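Side-chain contacts in phosphoserine aminotransferase SerC (Cytophaga hutchinsonii ATCC 33406, PDB 3FFR), which probably catalyses the pyridoxal-phosphate-dependent transamination between 3-phosphohydroxypyruvate and glutamate that yields phosphoserine in serine biosynthesis: residues F288-G291 with L297-M300; N4-T9 with L347-K352; W74-Q79 with T224-P229; L56-N61 with F177-I182. One frame throughout, in Å; residues are numbered along the deposited sequence. Where two conformers were deposited one is given.

Contact 1. Residues F288-G291 with L297-M300; sequences FSFG and LRSM
The guanidinium of Arg298 lies flat on the ring of Phe290, the two planes only 5° apart and their centres 3.8 Å from each other. Arg298 CZ sits 3.4 Å from Phe290 CG, while Arg298 NH1 rides over the middle of the ring and Arg298 NH2 reaches back toward Phe290 CB and CD2. This is a cation-pi stack: the delocalised charge of the arginine faces the pi cloud, and its N-H bonds, lying in the guanidinium plane, stay available for acceptors around the rim. Two backbone carbonyls of the intervening loop use them, Val292 O taking NE and Glu293 O, weakly, NH2. Phe290 belongs to strand 288-290, an outermost strand of the five-stranded sheet, and Arg298 to the loop leading to its antiparallel neighbour 302-307, so the stack pins the long loop of a beta-hairpin connection back on its first strand. Arg298 CG stands anti to the carbonyl carbon (chi1 -67°), and an extended run from CG to NE carries the flat head across to the ring; Phe290 CG is likewise anti to its carbonyl carbon (chi1 -64°), which turns the ring face to the arginine. Helix 264-284 packs against Phe290 through Asn279, Ile282 and Glu283.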
loop_
_atom_site.group_PDB
_atom_site.type_symbol
_atom_site.label_atom_id
_atom_site.label_comp_id
_atom_site.label_asym_id
_atom_site.label_seq_id
_atom_site.Cartn_x
_atom_site.Cartn_y
_atom_site.Cartn_z
ATOM N N PHE A 288 -25.690 -27.869 7.399
ATOM C CA PHE A 288 -24.384 -27.455 7.908
ATOM C C PHE A 288 -23.888 -28.278 9.060
ATOM O O PHE A 288 -24.651 -28.754 9.899
ATOM C CB PHE A 288 -24.434 -25.977 8.333
ATOM C CG PHE A 288 -24.842 -25.057 7.243
ATOM C CD1 PHE A 288 -24.019 -24.833 6.134
ATOM C CD2 PHE A 288 -26.073 -24.408 7.297
ATOM C CE1 PHE A 288 -24.457 -23.997 5.105
ATOM C CE2 PHE A 288 -26.488 -23.552 6.275
ATOM C CZ PHE A 288 -25.685 -23.356 5.191
ATOM N N SER A 289 -22.573 -28.455 9.064
ATOM C CA SER A 289 -21.872 -29.095 10.162
ATOM C C SER A 289 -20.560 -28.344 10.396
ATOM O O SER A 289 -20.166 -27.496 9.582
ATOM C CB SER A 289 -21.590 -30.558 9.843
ATOM O OG SER A 289 -20.880 -30.710 8.628
ATOM N N PHE A 290 -19.859 -28.653 11.483
ATOM C CA PHE A 290 -18.619 -27.916 11.766
ATOM C C PHE A 290 -17.468 -28.305 10.861
ATOM O O PHE A 290 -17.156 -29.475 10.703
ATOM C CB PHE A 290 -18.224 -28.088 13.241
ATOM C CG PHE A 290 -19.237 -27.491 14.164
ATOM C CD1 PHE A 290 -19.343 -26.125 14.281
ATOM C CD2 PHE A 290 -20.146 -28.278 14.822
ATOM C CE1 PHE A 290 -20.325 -25.552 15.061
ATOM C CE2 PHE A 290 -21.112 -27.706 15.608
ATOM C CZ PHE A 290 -21.200 -26.343 15.719
ATOM N N GLY A 291 -16.794 -27.303 10.314
ATOM C CA GLY A 291 -15.639 -27.543 9.443
ATOM C C GLY A 291 -14.381 -27.923 10.201
ATOM O O GLY A 291 -13.400 -28.416 9.629
ATOM N N LEU A 297 -10.739 -25.309 19.047
ATOM C CA LEU A 297 -9.933 -24.673 18.000
ATOM C C LEU A 297 -10.722 -24.025 16.874
ATOM O O LEU A 297 -10.163 -23.602 15.863
ATOM C CB LEU A 297 -8.922 -25.698 17.444
ATOM C CG LEU A 297 -7.995 -26.353 18.475
ATOM C CD1 LEU A 297 -7.041 -27.343 17.782
ATOM C CD2 LEU A 297 -7.254 -25.302 19.316
ATOM N N ARG A 298 -12.026 -23.943 17.060
ATOM C CA ARG A 298 -12.869 -23.318 16.063
ATOM C C ARG A 298 -12.790 -21.805 16.198
ATOM O O ARG A 298 -12.877 -21.256 17.312
ATOM C CB ARG A 298 -14.313 -23.765 16.231
ATOM C CG ARG A 298 -14.533 -25.224 15.929
ATOM C CD ARG A 298 -15.963 -25.610 16.228
ATOM N NE ARG A 298 -16.088 -27.068 16.180
ATOM C CZ ARG A 298 -17.068 -27.748 16.752
ATOM N NH1 ARG A 298 -17.989 -27.099 17.425
ATOM N NH2 ARG A 298 -17.080 -29.069 16.695
ATOM N N SER A 299 -12.615 -21.141 15.064
ATOM C CA SER A 299 -12.517 -19.681 15.055
ATOM C C SER A 299 -13.781 -18.983 15.479
ATOM O O SER A 299 -14.877 -19.385 15.080
ATOM C CB SER A 299 -12.160 -19.176 13.646
ATOM O OG SER A 299 -12.115 -17.749 13.607
HETATM N N MSE A 300 -13.636 -17.964 16.310
HETATM C CA MSE A 300 -14.779 -17.121 16.709
HETATM C C MSE A 300 -15.098 -16.010 15.676
HETATM O O MSE A 300 -16.196 -15.433 15.680
HETATM C CB MSE A 300 -14.500 -16.467 18.075
HETATM C CG MSE A 300 -14.330 -17.387 19.223
HETATM SE SE MSE A 300 -16.163 -17.954 19.787
HETATM C CE MSE A 300 -15.635 -18.870 21.428
#

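Contact 2. Residues N4-T9 with L347-K352; sequences NKIYFT and LEQVHK
Gln349 lays its amide nitrogen against the branched side chain of Ile6, Ile6 CD1 lying 3.8 Å from Gln349 NE2 and Ile6 CG2 3.9 Å from the same nitrogen. The two side chains cross at about a right angle. Ile6 presents both branches because CG2 is anti to the backbone N while CG1 stands beside it, chi1 being -55°. The amide gains no hydrogen bond from this hydrocarbon; its oxygen, Gln349 OE1, accepts instead from Ser346 N, just before the helix, which steadies the side chain.

The remaining packing is made by Phe8. Phe8 CE1 meets Val350 CG2 at 4.0 Å, an apolar touch on the methyl that stands beside the valine backbone N, and Phe8 CZ comes within 3.7 Å of Gln349 O. The Phe8 ring also stacks on His345, and helix 264-284 covers Val350 through Lys274 and Ile278.

Strand 6-8, an outer strand of the five-stranded sheet, crosses helix 347-352 steeply at -80°, the axes of these short segments approaching to 10.7 Å, and the crossing joins the two ends of the chain. Ile6 also packs on Lys30 of the second subunit. Replacing Ile6 by alanine would remove both CG2 and CD1 and is likely to leave Gln349 NE2 without its hydrocarbon cover, with a gap between strand and helix. With no hydrogen bond running from strand to helix, the contact implies cohesion by shape and dispersion; only the oxygen of the Gln349 amide is turned back to the backbone, at Ser346 N, while the amide nitrogen lies against the isoleucine.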
loop_
_atom_site.group_PDB
_atom_site.type_symbol
_atom_site.label_atom_id
_atom_site.label_comp_id
_atom_site.label_asym_id
_atom_site.label_seq_id
_atom_site.Cartn_x
_atom_site.Cartn_y
_atom_site.Cartn_z
ATOM N N ASN A 4 -26.999 -2.821 -1.361
ATOM C CA ASN A 4 -27.593 -2.978 -0.049
ATOM C C ASN A 4 -27.311 -4.325 0.620
ATOM O O ASN A 4 -27.782 -4.606 1.708
ATOM C CB ASN A 4 -29.098 -2.771 -0.154
ATOM C CG ASN A 4 -29.436 -1.345 -0.530
ATOM O OD1 ASN A 4 -28.749 -0.411 -0.102
ATOM N ND2 ASN A 4 -30.472 -1.166 -1.338
ATOM N N LYS A 5 -26.534 -5.134 -0.065
ATOM C CA LYS A 5 -26.200 -6.456 0.411
ATOM C C LYS A 5 -25.207 -6.389 1.579
ATOM O O LYS A 5 -24.248 -5.604 1.556
ATOM C CB LYS A 5 -25.607 -7.269 -0.734
ATOM C CG LYS A 5 -25.404 -8.710 -0.426
ATOM C CD LYS A 5 -24.507 -9.351 -1.452
ATOM C CE LYS A 5 -25.255 -9.764 -2.669
ATOM N NZ LYS A 5 -24.284 -10.064 -3.759
ATOM N N ILE A 6 -25.468 -7.204 2.600
ATOM C CA ILE A 6 -24.575 -7.317 3.757
ATOM C C ILE A 6 -23.682 -8.532 3.519
ATOM O O ILE A 6 -24.163 -9.655 3.309
ATOM C CB ILE A 6 -25.368 -7.445 5.072
ATOM C CG1 ILE A 6 -26.343 -6.259 5.192
ATOM C CG2 ILE A 6 -24.427 -7.574 6.304
ATOM C CD1 ILE A 6 -25.676 -4.880 5.112
ATOM N N TYR A 7 -22.372 -8.290 3.578
ATOM C CA TYR A 7 -21.389 -9.316 3.262
ATOM C C TYR A 7 -20.749 -9.943 4.498
ATOM O O TYR A 7 -20.003 -9.282 5.201
ATOM C CB TYR A 7 -20.275 -8.683 2.391
ATOM C CG TYR A 7 -20.681 -8.261 1.006
ATOM C CD1 TYR A 7 -21.453 -7.125 0.792
ATOM C CD2 TYR A 7 -20.254 -8.973 -0.099
ATOM C CE1 TYR A 7 -21.807 -6.739 -0.472
ATOM C CE2 TYR A 7 -20.597 -8.592 -1.361
ATOM C CZ TYR A 7 -21.374 -7.477 -1.554
ATOM O OH TYR A 7 -21.705 -7.104 -2.833
ATOM N N PHE A 8 -21.033 -11.229 4.719
ATOM C CA PHE A 8 -20.405 -11.971 5.798
ATOM C C PHE A 8 -19.228 -12.747 5.223
ATOM O O PHE A 8 -19.019 -13.931 5.507
ATOM C CB PHE A 8 -21.410 -12.921 6.466
ATOM C CG PHE A 8 -22.589 -12.208 7.085
ATOM C CD1 PHE A 8 -22.552 -11.782 8.404
ATOM C CD2 PHE A 8 -23.737 -11.976 6.342
ATOM C CE1 PHE A 8 -23.625 -11.155 8.988
ATOM C CE2 PHE A 8 -24.820 -11.340 6.902
ATOM C CZ PHE A 8 -24.769 -10.920 8.243
ATOM N N THR A 9 -18.429 -12.037 4.426
ATOM C CA THR A 9 -17.251 -12.587 3.751
ATOM C C THR A 9 -15.974 -12.278 4.585
ATOM O O THR A 9 -15.883 -11.243 5.231
ATOM C CB THR A 9 -17.125 -12.031 2.337
ATOM O OG1 THR A 9 -17.236 -10.613 2.441
ATOM C CG2 THR A 9 -18.238 -12.566 1.439
ATOM N N LEU A 347 -25.317 -7.718 15.871
ATOM C CA LEU A 347 -26.107 -8.819 16.417
ATOM C C LEU A 347 -27.377 -8.982 15.591
ATOM O O LEU A 347 -27.779 -10.101 15.243
ATOM C CB LEU A 347 -26.452 -8.547 17.873
ATOM C CG LEU A 347 -27.236 -9.653 18.602
ATOM C CD1 LEU A 347 -26.431 -10.941 18.618
ATOM C CD2 LEU A 347 -27.576 -9.208 20.027
ATOM N N GLU A 348 -27.977 -7.856 15.214
ATOM C CA GLU A 348 -29.240 -7.953 14.480
ATOM C C GLU A 348 -29.010 -8.507 13.097
ATOM O O GLU A 348 -29.829 -9.282 12.620
ATOM C CB GLU A 348 -30.039 -6.648 14.434
ATOM C CG GLU A 348 -31.382 -6.813 13.689
ATOM C CD GLU A 348 -32.181 -8.071 14.091
ATOM O OE1 GLU A 348 -32.444 -8.295 15.304
ATOM O OE2 GLU A 348 -32.573 -8.839 13.176
ATOM N N GLN A 349 -27.890 -8.140 12.486
ATOM C CA GLN A 349 -27.544 -8.653 11.154
ATOM C C GLN A 349 -27.325 -10.180 11.205
ATOM O O GLN A 349 -27.811 -10.924 10.355
ATOM C CB GLN A 349 -26.303 -7.957 10.594
ATOM C CG GLN A 349 -26.588 -6.517 10.135
ATOM C CD GLN A 349 -25.332 -5.728 9.799
ATOM O OE1 GLN A 349 -24.289 -5.938 10.404
ATOM N NE2 GLN A 349 -25.448 -4.772 8.860
ATOM N N VAL A 350 -26.616 -10.639 12.232
ATOM C CA VAL A 350 -26.322 -12.069 12.381
ATOM C C VAL A 350 -27.621 -12.833 12.667
ATOM O O VAL A 350 -27.856 -13.927 12.141
ATOM C CB VAL A 350 -25.231 -12.347 13.442
ATOM C CG1 VAL A 350 -25.106 -13.828 13.728
ATOM C CG2 VAL A 350 -23.874 -11.804 12.933
ATOM N N HIS A 351 -28.463 -12.221 13.485
ATOM C CA HIS A 351 -29.751 -12.799 13.800
ATOM C C HIS A 351 -30.551 -12.990 12.521
ATOM O O HIS A 351 -31.195 -14.020 12.329
ATOM C CB HIS A 351 -30.531 -11.931 14.786
ATOM C CG HIS A 351 -31.766 -12.594 15.311
ATOM N ND1 HIS A 351 -32.984 -12.503 14.677
ATOM C CD2 HIS A 351 -31.964 -13.377 16.395
ATOM C CE1 HIS A 351 -33.884 -13.193 15.351
ATOM N NE2 HIS A 351 -33.289 -13.738 16.396
ATOM N N LYS A 352 -30.523 -11.986 11.662
ATOM C CA LYS A 352 -31.249 -12.059 10.387
ATOM C C LYS A 352 -30.677 -13.152 9.511
ATOM O O LYS A 352 -31.407 -13.932 8.897
ATOM C CB LYS A 352 -31.253 -10.740 9.627
ATOM C CG LYS A 352 -31.970 -10.821 8.267
ATOM C CD LYS A 352 -31.877 -9.499 7.495
ATOM C CE LYS A 352 -32.595 -9.552 6.118
ATOM N NZ LYS A 352 -32.422 -8.300 5.306
#

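Contact 3. Residues W74-Q79 with T224-P229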
loop_
_atom_site.group_PDB
_atom_site.type_symbol
_atom_site.label_atom_id
_atom_site.label_comp_id
_atom_site.label_asym_id
_atom_site.label_seq_id
_atom_site.Cartn_x
_atom_site.Cartn_y
_atom_site.Cartn_z
ATOM N N TRP A 74 4.715 -10.205 6.074
ATOM C CA TRP A 74 5.374 -11.539 6.040
ATOM C C TRP A 74 6.812 -11.410 5.483
ATOM O O TRP A 74 7.788 -11.920 6.006
ATOM C CB TRP A 74 4.648 -12.507 5.141
ATOM C CG TRP A 74 3.366 -13.060 5.633
ATOM C CD1 TRP A 74 2.887 -13.097 6.911
ATOM C CD2 TRP A 74 2.387 -13.723 4.824
ATOM N NE1 TRP A 74 1.660 -13.744 6.944
ATOM C CE2 TRP A 74 1.336 -14.135 5.675
ATOM C CE3 TRP A 74 2.307 -14.016 3.477
ATOM C CZ2 TRP A 74 0.243 -14.854 5.201
ATOM C CZ3 TRP A 74 1.219 -14.692 3.007
ATOM C CH2 TRP A 74 0.189 -15.090 3.854
ATOM N N GLU A 75 6.913 -10.757 4.337
ATOM C CA GLU A 75 8.216 -10.560 3.682
ATOM C C GLU A 75 9.203 -9.801 4.562
ATOM O O GLU A 75 10.375 -10.203 4.707
ATOM C CB GLU A 75 8.045 -9.864 2.328
ATOM C CG GLU A 75 9.356 -9.739 1.551
ATOM C CD GLU A 75 9.182 -8.989 0.249
ATOM O OE1 GLU A 75 9.177 -7.753 0.302
ATOM O OE2 GLU A 75 9.186 -9.645 -0.793
ATOM N N ARG A 76 8.725 -8.706 5.161
ATOM C CA ARG A 76 9.574 -7.840 5.989
ATOM C C ARG A 76 10.038 -8.541 7.253
ATOM O O ARG A 76 11.151 -8.279 7.757
ATOM C CB ARG A 76 8.903 -6.507 6.339
ATOM C CG ARG A 76 8.421 -5.678 5.166
ATOM C CD ARG A 76 9.419 -5.592 4.045
ATOM N NE ARG A 76 8.914 -4.721 2.955
ATOM C CZ ARG A 76 9.565 -4.520 1.818
ATOM N NH1 ARG A 76 10.710 -5.164 1.598
ATOM N NH2 ARG A 76 9.079 -3.663 0.921
ATOM N N ILE A 77 9.201 -9.417 7.802
ATOM C CA ILE A 77 9.610 -10.207 8.977
ATOM C C ILE A 77 10.850 -11.032 8.672
ATOM O O ILE A 77 11.841 -11.022 9.412
ATOM C CB ILE A 77 8.473 -11.144 9.512
ATOM C CG1 ILE A 77 7.421 -10.286 10.233
ATOM C CG2 ILE A 77 9.041 -12.269 10.434
ATOM C CD1 ILE A 77 6.070 -11.002 10.493
ATOM N N ILE A 78 10.815 -11.720 7.537
ATOM C CA ILE A 78 11.934 -12.605 7.176
ATOM C C ILE A 78 13.170 -11.780 6.812
ATOM O O ILE A 78 14.305 -12.078 7.248
ATOM C CB ILE A 78 11.524 -13.610 6.080
ATOM C CG1 ILE A 78 10.356 -14.476 6.563
ATOM C CG2 ILE A 78 12.705 -14.523 5.712
ATOM C CD1 ILE A 78 9.617 -15.192 5.421
ATOM N N GLN A 79 12.966 -10.715 6.056
ATOM C CA GLN A 79 14.118 -9.865 5.681
ATOM C C GLN A 79 14.820 -9.195 6.820
ATOM O O GLN A 79 16.057 -9.071 6.834
ATOM C CB GLN A 79 13.698 -8.778 4.674
ATOM C CG GLN A 79 13.258 -9.348 3.320
ATOM C CD GLN A 79 12.588 -8.304 2.419
ATOM O OE1 GLN A 79 12.053 -7.303 2.899
ATOM N NE2 GLN A 79 12.623 -8.536 1.107
ATOM N N THR A 224 15.329 -1.753 2.367
ATOM C CA THR A 224 15.484 -0.348 1.979
ATOM C C THR A 224 14.537 0.530 2.790
ATOM O O THR A 224 14.840 0.840 3.947
ATOM C CB THR A 224 15.345 -0.105 0.454
ATOM O OG1 THR A 224 14.036 -0.462 -0.006
ATOM C CG2 THR A 224 16.448 -0.847 -0.352
ATOM N N TYR A 225 13.435 0.929 2.179
ATOM C CA TYR A 225 12.478 1.838 2.840
ATOM C C TYR A 225 11.765 1.224 4.013
ATOM O O TYR A 225 11.387 1.927 4.971
ATOM C CB TYR A 225 11.477 2.462 1.816
ATOM C CG TYR A 225 10.448 1.517 1.281
ATOM C CD1 TYR A 225 10.804 0.432 0.488
ATOM C CD2 TYR A 225 9.123 1.685 1.586
ATOM C CE1 TYR A 225 9.855 -0.469 0.032
ATOM C CE2 TYR A 225 8.148 0.795 1.124
ATOM C CZ TYR A 225 8.524 -0.289 0.365
ATOM O OH TYR A 225 7.581 -1.186 -0.062
ATOM N N HIS A 226 11.533 -0.074 3.947
ATOM C CA HIS A 226 10.836 -0.773 5.011
ATOM C C HIS A 226 11.690 -1.693 5.863
ATOM O O HIS A 226 11.231 -2.739 6.325
ATOM C CB HIS A 226 9.505 -1.413 4.585
ATOM C CG HIS A 226 8.382 -0.417 4.438
ATOM N ND1 HIS A 226 7.158 -0.730 3.872
ATOM C CD2 HIS A 226 8.324 0.893 4.760
ATOM C CE1 HIS A 226 6.383 0.344 3.891
ATOM N NE2 HIS A 226 7.082 1.355 4.396
ATOM N N THR A 227 12.932 -1.286 6.084
ATOM C CA THR A 227 13.696 -1.912 7.140
ATOM C C THR A 227 13.051 -1.437 8.429
ATOM O O THR A 227 12.433 -0.365 8.481
ATOM C CB THR A 227 15.191 -1.524 7.187
ATOM O OG1 THR A 227 15.353 -0.142 7.608
ATOM C CG2 THR A 227 15.862 -1.797 5.824
ATOM N N ILE A 228 13.209 -2.226 9.497
ATOM C CA ILE A 228 12.708 -1.793 10.792
ATOM C C ILE A 228 13.315 -0.429 11.221
ATOM O O ILE A 228 12.585 0.466 11.627
ATOM C CB ILE A 228 12.861 -2.893 11.877
ATOM C CG1 ILE A 228 11.791 -3.974 11.620
ATOM C CG2 ILE A 228 12.651 -2.310 13.301
ATOM C CD1 ILE A 228 12.009 -5.230 12.460
ATOM N N PRO A 229 14.642 -0.253 11.136
ATOM C CA PRO A 229 15.198 1.044 11.537
ATOM C C PRO A 229 14.674 2.221 10.742
ATOM O O PRO A 229 14.434 3.297 11.294
ATOM C CB PRO A 229 16.698 0.839 11.354
ATOM C CG PRO A 229 16.874 -0.615 11.654
ATOM C CD PRO A 229 15.708 -1.253 10.965
#
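Arg76 meets Tyr225 through a single weak hydrogen bond, Arg76 NH2 to Tyr225 OH at 3.1 Å, with an N-H...acceptor angle of only 123°. The hydroxyl lies at the edge of the guanidinium, in its plane, while the tyrosine ring stands perpendicular to that plane.

Charge and one stronger hydrogen bond hold the arginine from its own helix. Arg76 NH1 gives a bond of 2.8 Å to Gln79 OE1, in the carbonyl plane and on a lone pair. Glu75 OE1 is 3.3 Å from Arg76 NH1 but above the guanidinium plane, so it contributes charge alone. The chain bends at chi2 (-45°), which curls the guanidinium back toward Gln79 and Glu75. Glu72 joins the two sides: its OE2 forms a salt bridge with Arg76 NE and accepts from His226 ND1, while His226 NE2 is bonded to Glu242.

Van der Waals contact comes from His226 CB, 3.7 Å from Arg76 NE over one face of the guanidinium. In the loop itself the histidine ring is roofed by Tyr225 CE2, 3.2 Å above its plane. A buried arginine suits this place because its flat head can serve several acceptors at once.

At the dimer interface the network continues, for Glu75 of the second subunit pairs with Arg76 and bonds to Thr224. Thr224 to Thr227 form a type I beta turn, and Thr227 is the N-cap of helix 228-235, its OG1 accepting from Ser230 N. The arrangement is thus a buried arginine-carboxylate network joining helix 70-81 to a capped helix start at a subunit interface.

Contact 4. Residues L56-N61 with F177-I182; sequences LELPSN and FDWTKI. With P33 (3,6,9,12,15,18-hexaoxaicosane-1,20-diol), chain K.
A Schellman motif ends helix 39-55 at Glu57, whose positive phi turns the chain out, and the loop that follows packs on Trp179 in a type I beta turn from Asp178 to Lys181. Both loops lead into strands of the seven-stranded sheet, 62-67 and 184-188.

Trp179 CG lies anti to its own carbonyl carbon, beside the backbone N, which swings the indole across to 56-59. Trp179 NE1 donates to Leu56 O at 3.0 Å, nearly in line with the carbonyl (164° at the oxygen) but bent at the hydrogen and tilted 23° from the indole plane; the Leu56 carbonyl, just before the Schellman residue, takes a side-chain donor. Over one face stands Leu58 CD2, 3.4 Å from the centroid of the six-membered ring of Trp179 and 15° off its normal, a CH-pi contact. Phe177 CB lies on the opposite face. Pro59 CD meets Trp179 CD1 at 3.7 Å, and Leu56 CB adds an apolar touch at CZ2. Tryptophan suits the place by combining a broad apolar face with one N-H. Tyr62 meets its ring edge-to-face and bonds to Trp179 O.

Replacing Trp179 by leucine would probably leave Leu56 O without this donor and Leu58 CD2 without the aromatic face it rests on.

A polyether, probably from the crystallisation liquor, is weakly bonded to Asn61 O, and a water receives a weak bond from Asn61 ND2 while donating to Trp179 O. The turn holds an Asx turn: Asp178 OD1 accepts from Thr180 N at 2.9 Å and, from the same face of the carboxylate, from Thr180 OG1 at 2.7 Å.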
loop_
_atom_site.group_PDB
_atom_site.type_symbol
_atom_site.label_atom_id
_atom_site.label_comp_id
_atom_site.label_asym_id
_atom_site.label_seq_id
_atom_site.Cartn_x
_atom_site.Cartn_y
_atom_site.Cartn_z
ATOM N N LEU A 56 -5.382 -2.244 22.391
ATOM C CA LEU A 56 -4.694 -3.533 22.496
ATOM C C LEU A 56 -3.865 -3.663 23.763
ATOM O O LEU A 56 -3.234 -4.680 24.022
ATOM C CB LEU A 56 -3.840 -3.786 21.258
ATOM C CG LEU A 56 -4.647 -3.878 19.952
ATOM C CD1 LEU A 56 -3.674 -4.093 18.734
ATOM C CD2 LEU A 56 -5.752 -4.963 20.029
ATOM N N GLU A 57 -3.898 -2.622 24.567
ATOM C CA GLU A 57 -3.183 -2.613 25.857
ATOM C C GLU A 57 -1.693 -2.984 25.706
ATOM O O GLU A 57 -1.118 -3.782 26.450
ATOM C CB GLU A 57 -3.893 -3.509 26.869
ATOM C CG GLU A 57 -5.348 -3.083 27.063
ATOM C CD GLU A 57 -6.144 -4.006 27.947
ATOM O OE1 GLU A 57 -5.641 -4.458 28.985
ATOM O OE2 GLU A 57 -7.296 -4.267 27.589
ATOM N N LEU A 58 -1.055 -2.327 24.766
ATOM C CA LEU A 58 0.338 -2.590 24.488
ATOM C C LEU A 58 1.262 -1.939 25.501
ATOM O O LEU A 58 1.092 -0.762 25.858
ATOM C CB LEU A 58 0.715 -2.076 23.108
ATOM C CG LEU A 58 0.028 -2.731 21.903
ATOM C CD1 LEU A 58 0.397 -2.012 20.582
ATOM C CD2 LEU A 58 0.376 -4.211 21.864
ATOM N N PRO A 59 2.272 -2.690 25.945
ATOM C CA PRO A 59 3.231 -2.108 26.879
ATOM C C PRO A 59 4.279 -1.247 26.208
ATOM O O PRO A 59 4.381 -1.187 24.972
ATOM C CB PRO A 59 3.881 -3.310 27.532
ATOM C CG PRO A 59 3.708 -4.422 26.599
ATOM C CD PRO A 59 2.506 -4.118 25.705
ATOM N N SER A 60 5.097 -0.620 27.037
ATOM C CA SER A 60 6.022 0.414 26.560
ATOM C C SER A 60 7.147 -0.086 25.675
ATOM O O SER A 60 7.757 0.697 24.948
ATOM C CB SER A 60 6.588 1.232 27.740
ATOM O OG SER A 60 7.358 0.399 28.576
ATOM N N ASN A 61 7.377 -1.394 25.684
ATOM C CA ASN A 61 8.461 -1.989 24.888
ATOM C C ASN A 61 8.018 -2.389 23.470
ATOM O O ASN A 61 8.782 -2.964 22.721
ATOM C CB ASN A 61 9.152 -3.176 25.585
ATOM C CG ASN A 61 8.232 -4.349 25.821
ATOM O OD1 ASN A 61 7.095 -4.183 26.260
ATOM N ND2 ASN A 61 8.732 -5.562 25.572
ATOM N N PHE A 177 -3.823 -10.929 23.757
ATOM C CA PHE A 177 -2.471 -11.450 23.939
ATOM C C PHE A 177 -1.822 -11.074 25.244
ATOM O O PHE A 177 -2.112 -10.040 25.844
ATOM C CB PHE A 177 -1.541 -11.060 22.764
ATOM C CG PHE A 177 -1.972 -11.660 21.447
ATOM C CD1 PHE A 177 -1.739 -13.022 21.182
ATOM C CD2 PHE A 177 -2.659 -10.915 20.521
ATOM C CE1 PHE A 177 -2.184 -13.606 20.030
ATOM C CE2 PHE A 177 -3.094 -11.497 19.335
ATOM C CZ PHE A 177 -2.857 -12.852 19.097
ATOM N N ASP A 178 -0.972 -11.986 25.682
ATOM C CA ASP A 178 -0.039 -11.719 26.764
ATOM C C ASP A 178 1.223 -11.280 26.026
ATOM O O ASP A 178 1.928 -12.096 25.419
ATOM C CB ASP A 178 0.241 -12.959 27.588
ATOM C CG ASP A 178 1.263 -12.710 28.680
ATOM O OD1 ASP A 178 2.075 -11.768 28.601
ATOM O OD2 ASP A 178 1.267 -13.519 29.626
ATOM N N TRP A 179 1.480 -9.980 26.070
ATOM C CA TRP A 179 2.551 -9.383 25.273
ATOM C C TRP A 179 3.922 -9.769 25.768
ATOM O O TRP A 179 4.906 -9.519 25.101
ATOM C CB TRP A 179 2.404 -7.858 25.235
ATOM C CG TRP A 179 1.071 -7.441 24.657
ATOM C CD1 TRP A 179 0.020 -6.888 25.342
ATOM C CD2 TRP A 179 0.627 -7.610 23.315
ATOM N NE1 TRP A 179 -1.033 -6.685 24.507
ATOM C CE2 TRP A 179 -0.687 -7.109 23.249
ATOM C CE3 TRP A 179 1.223 -8.105 22.154
ATOM C CZ2 TRP A 179 -1.423 -7.114 22.081
ATOM C CZ3 TRP A 179 0.496 -8.075 20.983
ATOM C CH2 TRP A 179 -0.820 -7.591 20.961
ATOM N N THR A 180 3.990 -10.399 26.933
ATOM C CA THR A 180 5.288 -10.812 27.452
ATOM C C THR A 180 5.688 -12.178 26.934
ATOM O O THR A 180 6.864 -12.540 27.011
ATOM C CB THR A 180 5.323 -10.875 29.000
ATOM O OG1 THR A 180 4.596 -12.019 29.461
ATOM C CG2 THR A 180 4.788 -9.569 29.630
ATOM N N LYS A 181 4.724 -12.905 26.374
ATOM C CA LYS A 181 4.982 -14.267 25.899
ATOM C C LYS A 181 5.202 -14.403 24.404
ATOM O O LYS A 181 5.549 -15.468 23.914
ATOM C CB LYS A 181 3.904 -15.211 26.400
ATOM C CG LYS A 181 3.930 -15.328 27.899
ATOM C CD LYS A 181 2.903 -16.297 28.415
ATOM C CE LYS A 181 2.856 -16.219 29.930
ATOM N NZ LYS A 181 4.225 -16.325 30.533
ATOM N N ILE A 182 5.028 -13.291 23.693
ATOM C CA ILE A 182 5.287 -13.225 22.269
ATOM C C ILE A 182 6.126 -11.972 22.020
ATOM O O ILE A 182 6.473 -11.253 22.968
ATOM C CB ILE A 182 4.010 -13.228 21.418
ATOM C CG1 ILE A 182 3.154 -11.983 21.710
ATOM C CG2 ILE A 182 3.220 -14.560 21.591
ATOM C CD1 ILE A 182 1.952 -11.828 20.794
HETATM O O4 P33 K . 10.814 -0.853 22.030
HETATM C C3 P33 K . 10.538 0.435 21.466
HETATM C C2 P33 K . 9.271 1.098 22.003
HETATM O O1 P33 K . 8.917 2.172 21.093
HETATM O O HOH W 1 7.610 -8.808 25.014
#

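Near the N terminus, strand 6-8 opens contact 2, which closes only when helix 347-352 arrives, so the other three contacts all fall within its span. Residues 56-61 then open contact 4 and residues 74-79 open contact 3; the chain closes contact 4 at 177-182 before contact 3 at 224-229, so these two cross. Contact 1 follows in series, a short closure between 288-291 and 297-300. Contacts 1 and 2 both reach the five-stranded sheet, at its two outer strands, with centres about 19 Å apart. Contacts 3 and 4 serve the part built on the seven-stranded sheet, their centres about 21 Å apart. Contacts 2 and 3, on opposite sides of the chain's centre, both touch the second subunit.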